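Side-chain contact in 5-Carboxyvanillate Decarboxylase (Novosphingobium aromaticivorans, PDB 4QRN), which probably removes a carboxyl group from 5-carboxyvanillate as a metal-dependent carboxy-lyase of the amidohydrolase superfamily, here holding manganese and a nitro-substituted substrate analogue: residues A97-A101 against T102-K106. Sequence-based numbering, arbitrary orientation.
Sequences ADMDA and TGIDK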
loop_
_atom_site.group_PDB
_atom_site.type_symbol
_atom_site.label_atom_id
_atom_site.label_comp_id
_atom_site.label_asym_id
_atom_site.label_seq_id
_atom_site.Cartn_x
_atom_site.Cartn_y
_atom_site.Cartn_z
ATOM N N ALA A 97 -6.433 18.779 28.721
ATOM C CA ALA A 97 -7.055 19.967 28.133
ATOM C C ALA A 97 -7.197 19.805 26.608
ATOM O O ALA A 97 -8.202 20.232 26.033
ATOM C CB ALA A 97 -6.252 21.203 28.487
ATOM N N ASP A 98 -6.187 19.228 25.966
ATOM C CA ASP A 98 -6.270 19.027 24.529
ATOM C C ASP A 98 -7.399 18.049 24.177
ATOM O O ASP A 98 -8.084 18.223 23.159
ATOM C CB ASP A 98 -4.931 18.506 23.968
ATOM C CG ASP A 98 -3.881 19.611 23.784
ATOM O OD1 ASP A 98 -4.181 20.807 23.997
ATOM O OD2 ASP A 98 -2.740 19.270 23.399
ATOM N N MET A 99 -7.564 17.006 24.978
ATOM C CA MET A 99 -8.676 16.092 24.797
ATOM C C MET A 99 -10.001 16.806 25.024
ATOM O O MET A 99 -10.940 16.679 24.225
ATOM C CB MET A 99 -8.546 14.906 25.742
ATOM C CG MET A 99 -7.388 13.973 25.363
ATOM S SD MET A 99 -6.931 12.783 26.628
ATOM C CE MET A 99 -8.433 11.812 26.760
ATOM N N ASP A 100 -10.097 17.568 26.118
ATOM C CA ASP A 100 -11.324 18.274 26.428
ATOM C C ASP A 100 -11.703 19.200 25.260
ATOM O O ASP A 100 -12.881 19.336 24.912
ATOM C CB ASP A 100 -11.158 19.086 27.707
ATOM C CG ASP A 100 -11.112 18.226 28.973
ATOM O OD1 ASP A 100 -11.509 17.040 28.942
ATOM O OD2 ASP A 100 -10.721 18.779 30.033
ATOM N N ALA A 101 -10.720 19.864 24.665
ATOM C CA ALA A 101 -10.975 20.825 23.591
ATOM C C ALA A 101 -11.467 20.178 22.305
ATOM O O ALA A 101 -11.969 20.874 21.421
ATOM C CB ALA A 101 -9.724 21.648 23.318
ATOM N N THR A 102 -11.283 18.865 22.175
ATOM C CA THR A 102 -11.764 18.160 20.991
ATOM C C THR A 102 -12.811 17.093 21.326
ATOM O O THR A 102 -13.131 16.238 20.508
ATOM C CB THR A 102 -10.595 17.560 20.192
ATOM O OG1 THR A 102 -9.734 16.786 21.055
ATOM C CG2 THR A 102 -9.827 18.652 19.483
ATOM N N GLY A 103 -13.362 17.167 22.535
ATOM C CA GLY A 103 -14.428 16.259 22.903
ATOM C C GLY A 103 -14.023 14.799 23.041
ATOM O O GLY A 103 -14.882 13.923 22.927
ATOM N N ILE A 104 -12.735 14.541 23.270
ATOM C CA ILE A 104 -12.256 13.180 23.400
ATOM C C ILE A 104 -12.395 12.725 24.850
ATOM O O ILE A 104 -11.760 13.263 25.760
ATOM C CB ILE A 104 -10.805 13.029 22.896
ATOM C CG1 ILE A 104 -10.690 13.469 21.428
ATOM C CG2 ILE A 104 -10.328 11.595 23.115
ATOM C CD1 ILE A 104 -11.677 12.809 20.469
ATOM N N ASP A 105 -13.271 11.749 25.069
ATOM C CA ASP A 105 -13.553 11.252 26.419
ATOM C C ASP A 105 -12.452 10.364 26.965
ATOM O O ASP A 105 -12.111 10.469 28.144
ATOM C CB ASP A 105 -14.899 10.528 26.407
ATOM C CG ASP A 105 -16.025 11.476 26.109
ATOM O OD1 ASP A 105 -16.322 12.307 27.003
ATOM O OD2 ASP A 105 -16.589 11.430 24.987
ATOM N N LYS A 106 -11.924 9.461 26.142
ATOM C CA LYS A 106 -10.882 8.549 26.587
ATOM C C LYS A 106 -9.873 8.389 25.482
ATOM O O LYS A 106 -10.227 8.441 24.293
ATOM C CB LYS A 106 -11.461 7.178 26.941
ATOM C CG LYS A 106 -12.541 7.230 28.021
ATOM C CD LYS A 106 -12.931 5.843 28.496
ATOM C CE LYS A 106 -14.019 5.930 29.563
ATOM N NZ LYS A 106 -14.328 4.604 30.154
#
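T102 folds its hydroxyl back onto the last turn of helix 93-101, OG1 giving its proton to D98 O at 3.0 Å. A chi1 of 51° sets OG1 between the backbone N and the carbonyl carbon of T102, from where it approaches D98 O tilted 16° from the carbonyl plane. D98 O also accepts from the Y341 hydroxyl, besides a weak bond from T102 N. Among the backbone bonds, M99 O is gripped twice, by T102 N and by I104 N, each at 3.0 Å, from opposite faces of its carbonyl plane. The I104 bond, paired with G103 N to D100 O at 3.3 Å, makes a Schellman motif, with G103 at positive phi as C-prime; it ends the helix and turns the chain into strand 106-111. Apolar contact follows the same turn: M99 CB meets I104 CB at 4.1 Å. The bend at chi3 (63°) carries M99 CE against the outgoing backbone, 3.8 Å from I104 O, and beside I104 CG2 at 4.1 Å, while F147 also touches M99. D98 OD2 forms a salt bridge with R87 and a hydrogen bond with the Y337 hydroxyl; D100 OD1 forms a salt bridge with R146, whose guanidinium also binds I104 O and D105 O.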